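Local coordinates for oligopeptide-binding protein AppA (Bacillus subtilis, PDB 1XOC) that captures oligopeptides outside the cell and delivers them to an ABC transporter for uptake, supporting sporulation and genetic competence, at residues A[269-283]-A[355-367]. Sequence-based numbering, arbitrary orientation.
Sequences IGWNEKNELFKDKKV and KDGKKFSFTLKTN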
loop_
_atom_site.group_PDB
_atom_site.type_symbol
_atom_site.label_atom_id
_atom_site.label_comp_id
_atom_site.label_asym_id
_atom_site.label_seq_id
_atom_site.Cartn_x
_atom_site.Cartn_y
_atom_site.Cartn_z
ATOM N N ILE A 269 -3.490 -11.290 8.339
ATOM C CA ILE A 269 -4.923 -11.434 8.474
ATOM C C ILE A 269 -5.461 -10.327 9.339
ATOM O O ILE A 269 -5.043 -10.167 10.466
ATOM C CB ILE A 269 -5.295 -12.784 9.107
ATOM C CG1 ILE A 269 -4.636 -13.932 8.360
ATOM C CG2 ILE A 269 -6.812 -12.939 9.173
ATOM C CD1 ILE A 269 -4.800 -15.267 9.035
ATOM N N GLY A 270 -6.390 -9.571 8.783
ATOM C CA GLY A 270 -7.072 -8.541 9.529
ATOM C C GLY A 270 -8.337 -9.057 10.176
ATOM O O GLY A 270 -9.229 -9.504 9.493
ATOM N N TRP A 271 -8.397 -8.963 11.499
ATOM C CA TRP A 271 -9.551 -9.415 12.263
ATOM C C TRP A 271 -10.448 -8.220 12.606
ATOM O O TRP A 271 -10.073 -7.385 13.395
ATOM C CB TRP A 271 -9.091 -10.083 13.561
ATOM C CG TRP A 271 -8.085 -11.186 13.419
ATOM C CD1 TRP A 271 -6.803 -11.173 13.846
ATOM C CD2 TRP A 271 -8.305 -12.477 12.865
ATOM N NE1 TRP A 271 -6.192 -12.364 13.559
ATOM C CE2 TRP A 271 -7.102 -13.184 12.959
ATOM C CE3 TRP A 271 -9.402 -13.108 12.288
ATOM C CZ2 TRP A 271 -6.966 -14.487 12.511
ATOM C CZ3 TRP A 271 -9.261 -14.398 11.839
ATOM C CH2 TRP A 271 -8.058 -15.074 11.954
ATOM N N ASN A 272 -11.618 -8.141 11.986
ATOM C CA ASN A 272 -12.475 -6.967 12.150
ATOM C C ASN A 272 -13.127 -6.957 13.523
ATOM O O ASN A 272 -13.970 -7.791 13.807
ATOM C CB ASN A 272 -13.551 -6.931 11.068
ATOM C CG ASN A 272 -14.276 -5.606 11.006
ATOM O OD1 ASN A 272 -15.000 -5.328 10.054
ATOM N ND2 ASN A 272 -14.067 -4.775 11.998
ATOM N N GLU A 273 -12.714 -6.018 14.379
ATOM C CA GLU A 273 -13.233 -5.937 15.764
ATOM C C GLU A 273 -14.662 -5.356 15.859
ATOM O O GLU A 273 -15.251 -5.309 16.948
ATOM C CB GLU A 273 -12.245 -5.190 16.650
ATOM C CG GLU A 273 -10.871 -5.838 16.629
ATOM C CD GLU A 273 -9.893 -5.227 17.571
ATOM O OE1 GLU A 273 -8.678 -5.320 17.279
ATOM O OE2 GLU A 273 -10.328 -4.664 18.592
ATOM N N LYS A 274 -15.245 -4.966 14.728
ATOM C CA LYS A 274 -16.689 -4.738 14.649
ATOM C C LYS A 274 -17.418 -6.054 14.862
ATOM O O LYS A 274 -18.535 -6.073 15.382
ATOM C CB LYS A 274 -17.106 -4.177 13.297
ATOM C CG LYS A 274 -17.142 -2.695 13.215
ATOM C CD LYS A 274 -17.650 -2.247 11.848
ATOM C CE LYS A 274 -19.150 -2.031 11.819
ATOM N NZ LYS A 274 -19.647 -2.002 10.393
ATOM N N ASN A 275 -16.791 -7.152 14.449
ATOM C CA ASN A 275 -17.348 -8.492 14.651
ATOM C C ASN A 275 -17.068 -8.972 16.070
ATOM O O ASN A 275 -15.921 -9.039 16.491
ATOM C CB ASN A 275 -16.778 -9.486 13.626
ATOM C CG ASN A 275 -17.531 -10.813 13.594
ATOM O OD1 ASN A 275 -17.750 -11.445 14.630
ATOM N ND2 ASN A 275 -17.907 -11.253 12.398
ATOM N N GLU A 276 -18.144 -9.303 16.785
ATOM C CA GLU A 276 -18.102 -9.823 18.149
ATOM C C GLU A 276 -17.018 -10.880 18.360
ATOM O O GLU A 276 -16.415 -10.958 19.434
ATOM C CB GLU A 276 -19.449 -10.483 18.501
ATOM C CG GLU A 276 -20.680 -9.592 18.425
ATOM C CD GLU A 276 -22.002 -10.407 18.342
ATOM O OE1 GLU A 276 -22.329 -11.144 19.311
ATOM O OE2 GLU A 276 -22.713 -10.308 17.301
ATOM N N LEU A 277 -16.803 -11.716 17.341
ATOM C CA LEU A 277 -15.868 -12.830 17.444
ATOM C C LEU A 277 -14.454 -12.367 17.724
ATOM O O LEU A 277 -13.675 -13.098 18.341
ATOM C CB LEU A 277 -15.877 -13.670 16.162
ATOM C CG LEU A 277 -17.193 -14.393 15.818
ATOM C CD1 LEU A 277 -17.068 -15.162 14.497
ATOM C CD2 LEU A 277 -17.658 -15.309 16.935
ATOM N N PHE A 278 -14.124 -11.164 17.269
ATOM C CA PHE A 278 -12.737 -10.715 17.273
ATOM C C PHE A 278 -12.472 -9.551 18.208
ATOM O O PHE A 278 -11.412 -8.981 18.159
ATOM C CB PHE A 278 -12.299 -10.351 15.847
ATOM C CG PHE A 278 -12.523 -11.452 14.857
ATOM C CD1 PHE A 278 -12.022 -12.716 15.100
ATOM C CD2 PHE A 278 -13.251 -11.237 13.693
ATOM C CE1 PHE A 278 -12.248 -13.750 14.232
ATOM C CE2 PHE A 278 -13.467 -12.262 12.808
ATOM C CZ PHE A 278 -12.965 -13.530 13.073
ATOM N N LYS A 279 -13.410 -9.237 19.095
ATOM C CA LYS A 279 -13.210 -8.134 20.017
ATOM C C LYS A 279 -12.229 -8.442 21.167
ATOM O O LYS A 279 -11.519 -7.547 21.636
ATOM C CB LYS A 279 -14.557 -7.680 20.571
ATOM C CG LYS A 279 -15.407 -6.957 19.544
ATOM C CD LYS A 279 -16.754 -6.531 20.144
ATOM C CE LYS A 279 -17.641 -5.827 19.114
ATOM N NZ LYS A 279 -18.987 -5.493 19.672
ATOM N N ASP A 280 -12.198 -9.700 21.615
ATOM C CA ASP A 280 -11.367 -10.122 22.749
ATOM C C ASP A 280 -9.936 -10.357 22.292
ATOM O O ASP A 280 -9.684 -11.184 21.412
ATOM C CB ASP A 280 -11.936 -11.408 23.363
ATOM C CG ASP A 280 -11.241 -11.833 24.668
ATOM O OD1 ASP A 280 -10.263 -11.199 25.109
ATOM O OD2 ASP A 280 -11.696 -12.833 25.269
ATOM N N LYS A 281 -8.999 -9.631 22.892
ATOM C CA LYS A 281 -7.574 -9.816 22.628
ATOM C C LYS A 281 -7.144 -11.277 22.766
ATOM O O LYS A 281 -6.346 -11.764 21.971
ATOM C CB LYS A 281 -6.749 -8.975 23.602
ATOM C CG LYS A 281 -5.250 -9.177 23.490
ATOM C CD LYS A 281 -4.482 -8.280 24.456
ATOM C CE LYS A 281 -4.243 -8.958 25.780
ATOM N NZ LYS A 281 -3.488 -8.089 26.718
ATOM N N LYS A 282 -7.644 -11.965 23.795
ATOM C CA LYS A 282 -7.215 -13.347 24.038
ATOM C C LYS A 282 -7.639 -14.286 22.905
ATOM O O LYS A 282 -6.894 -15.205 22.542
ATOM C CB LYS A 282 -7.708 -13.861 25.393
ATOM C CG LYS A 282 -6.836 -14.981 25.907
ATOM C CD LYS A 282 -7.008 -15.219 27.388
ATOM C CE LYS A 282 -7.999 -16.298 27.616
ATOM N NZ LYS A 282 -7.529 -17.480 26.882
ATOM N N VAL A 283 -8.810 -14.027 22.326
ATOM C CA VAL A 283 -9.273 -14.781 21.155
ATOM C C VAL A 283 -8.345 -14.535 19.956
ATOM O O VAL A 283 -7.919 -15.490 19.306
ATOM C CB VAL A 283 -10.759 -14.463 20.817
ATOM C CG1 VAL A 283 -11.167 -14.973 19.416
ATOM C CG2 VAL A 283 -11.665 -15.060 21.899
ATOM N N LYS A 355 -20.455 -19.905 22.204
ATOM C CA LYS A 355 -20.437 -18.982 23.330
ATOM C C LYS A 355 -21.652 -18.062 23.285
ATOM O O LYS A 355 -21.939 -17.456 22.259
ATOM C CB LYS A 355 -19.160 -18.148 23.344
ATOM C CG LYS A 355 -19.154 -17.080 24.426
ATOM C CD LYS A 355 -17.809 -16.412 24.568
ATOM C CE LYS A 355 -17.870 -15.350 25.643
ATOM N NZ LYS A 355 -16.499 -14.912 25.983
ATOM N N ASP A 356 -22.357 -17.976 24.410
ATOM C CA ASP A 356 -23.512 -17.086 24.569
ATOM C C ASP A 356 -24.487 -17.179 23.391
ATOM O O ASP A 356 -24.898 -16.160 22.839
ATOM C CB ASP A 356 -23.035 -15.638 24.771
ATOM C CG ASP A 356 -22.200 -15.455 26.048
ATOM O OD1 ASP A 356 -22.511 -16.102 27.078
ATOM O OD2 ASP A 356 -21.232 -14.653 26.016
ATOM N N GLY A 357 -24.832 -18.408 23.007
ATOM C CA GLY A 357 -25.764 -18.660 21.903
ATOM C C GLY A 357 -25.256 -18.293 20.516
ATOM O O GLY A 357 -26.050 -18.092 19.600
ATOM N N LYS A 358 -23.936 -18.210 20.356
ATOM C CA LYS A 358 -23.312 -17.868 19.077
ATOM C C LYS A 358 -22.247 -18.902 18.735
ATOM O O LYS A 358 -21.513 -19.335 19.620
ATOM C CB LYS A 358 -22.634 -16.499 19.164
ATOM C CG LYS A 358 -23.491 -15.302 18.745
ATOM C CD LYS A 358 -22.599 -14.149 18.252
ATOM C CE LYS A 358 -21.981 -14.451 16.872
ATOM N NZ LYS A 358 -20.764 -13.642 16.590
ATOM N N LYS A 359 -22.140 -19.266 17.459
ATOM C CA LYS A 359 -21.141 -20.237 17.031
ATOM C C LYS A 359 -19.979 -19.482 16.424
ATOM O O LYS A 359 -20.176 -18.410 15.869
ATOM C CB LYS A 359 -21.740 -21.252 16.053
ATOM C CG LYS A 359 -22.043 -20.751 14.647
ATOM C CD LYS A 359 -22.730 -21.832 13.782
ATOM C CE LYS A 359 -22.663 -21.497 12.272
ATOM N NZ LYS A 359 -22.550 -22.709 11.384
ATOM N N PHE A 360 -18.775 -20.028 16.553
ATOM C CA PHE A 360 -17.580 -19.377 16.034
ATOM C C PHE A 360 -17.485 -19.726 14.549
ATOM O O PHE A 360 -16.850 -20.703 14.171
ATOM C CB PHE A 360 -16.333 -19.831 16.790
ATOM C CG PHE A 360 -15.248 -18.786 16.860
ATOM C CD1 PHE A 360 -14.669 -18.460 18.076
ATOM C CD2 PHE A 360 -14.807 -18.118 15.712
ATOM C CE1 PHE A 360 -13.669 -17.507 18.162
ATOM C CE2 PHE A 360 -13.793 -17.155 15.800
ATOM C CZ PHE A 360 -13.235 -16.856 17.027
ATOM N N SER A 361 -18.158 -18.910 13.740
ATOM C CA SER A 361 -18.273 -19.088 12.305
ATOM C C SER A 361 -18.180 -17.727 11.628
ATOM O O SER A 361 -18.888 -16.797 12.019
ATOM C CB SER A 361 -19.630 -19.690 11.977
ATOM O OG SER A 361 -19.811 -19.794 10.577
ATOM N N PHE A 362 -17.316 -17.622 10.619
ATOM C CA PHE A 362 -17.136 -16.372 9.884
ATOM C C PHE A 362 -16.621 -16.608 8.467
ATOM O O PHE A 362 -16.183 -17.696 8.120
ATOM C CB PHE A 362 -16.180 -15.430 10.635
ATOM C CG PHE A 362 -14.767 -15.928 10.717
ATOM C CD1 PHE A 362 -13.804 -15.509 9.789
ATOM C CD2 PHE A 362 -14.390 -16.806 11.721
ATOM C CE1 PHE A 362 -12.517 -15.985 9.861
ATOM C CE2 PHE A 362 -13.124 -17.281 11.802
ATOM C CZ PHE A 362 -12.158 -16.854 10.883
ATOM N N THR A 363 -16.639 -15.535 7.679
ATOM C CA THR A 363 -16.129 -15.538 6.317
ATOM C C THR A 363 -14.762 -14.828 6.238
ATOM O O THR A 363 -14.574 -13.689 6.720
ATOM C CB THR A 363 -17.143 -14.900 5.369
ATOM O OG1 THR A 363 -18.363 -15.659 5.425
ATOM C CG2 THR A 363 -16.633 -14.841 3.925
ATOM N N LEU A 364 -13.793 -15.528 5.634
ATOM C CA LEU A 364 -12.463 -14.990 5.346
ATOM C C LEU A 364 -12.343 -14.628 3.865
ATOM O O LEU A 364 -12.350 -15.502 2.976
ATOM C CB LEU A 364 -11.408 -16.026 5.699
ATOM C CG LEU A 364 -9.919 -15.669 5.556
ATOM C CD1 LEU A 364 -9.504 -14.512 6.443
ATOM C CD2 LEU A 364 -9.054 -16.873 5.869
ATOM N N LYS A 365 -12.193 -13.326 3.607
ATOM C CA LYS A 365 -12.075 -12.815 2.249
ATOM C C LYS A 365 -10.624 -12.605 1.833
ATOM O O LYS A 365 -9.754 -12.314 2.674
ATOM C CB LYS A 365 -12.775 -11.459 2.122
ATOM C CG LYS A 365 -14.256 -11.485 2.169
ATOM C CD LYS A 365 -14.854 -10.079 2.083
ATOM C CE LYS A 365 -16.350 -10.179 1.865
ATOM N NZ LYS A 365 -17.058 -8.865 1.911
ATOM N N THR A 366 -10.363 -12.710 0.530
ATOM C CA THR A 366 -9.100 -12.200 -0.027
ATOM C C THR A 366 -9.285 -11.841 -1.483
ATOM O O THR A 366 -10.391 -12.066 -2.023
ATOM C CB THR A 366 -7.923 -13.195 0.135
ATOM O OG1 THR A 366 -6.691 -12.464 -0.063
ATOM C CG2 THR A 366 -7.998 -14.318 -0.834
ATOM N N ASN A 367 -8.253 -11.316 -2.135
ATOM C CA ASN A 367 -8.414 -10.793 -3.490
ATOM C C ASN A 367 -8.209 -11.799 -4.619
ATOM O O ASN A 367 -7.211 -12.526 -4.649
ATOM C CB ASN A 367 -7.529 -9.561 -3.724
ATOM C CG ASN A 367 -6.090 -9.783 -3.352
ATOM O OD1 ASN A 367 -5.787 -10.110 -2.209
ATOM N ND2 ASN A 367 -5.192 -9.575 -4.314
HETATM O O HOH W 1 -19.400 -13.986 11.966
HETATM O O HOH W 2 -14.081 -13.812 25.263
#
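An aromatic cluster in this family 5 solute-binding protein joins the loop between strand 265-271 and helix 281-289 to strand 358-367. At its heart F278 and F362 form a T-shaped pair, planes at 84°: CZ of F278 stands over the centre of the F362 ring, 3.8 Å from F362 CG. With chi1 at 66°, F362 CG sits between the backbone N and the carbonyl carbon, and the ring is placed so that its CZ reaches W271 CZ3 at 3.9 Å. With an alanine at F362, the F278 edge would probably lose the aromatic face it points into, and a gap is likely to open beside W271. L277 packs with both methyls: CD2 lies over one face of F360, 4.2 Å from the ring centroid, while CD1 touches F362 CB. V283 CG1 meets the edge of F360, 3.7 Å from F360 CZ. Toward the more exposed side, E276 OE2 and K358 NZ make a long salt bridge of 3.9 Å, and a water links N275 ND2 to S361 O. No direct hydrogen bond crosses between the segments; strand 414-420 pairs with both 265-271 and 358-367, its A414 touching W271 and F362, while V380 of helix 371-385 packs on I269 and L364.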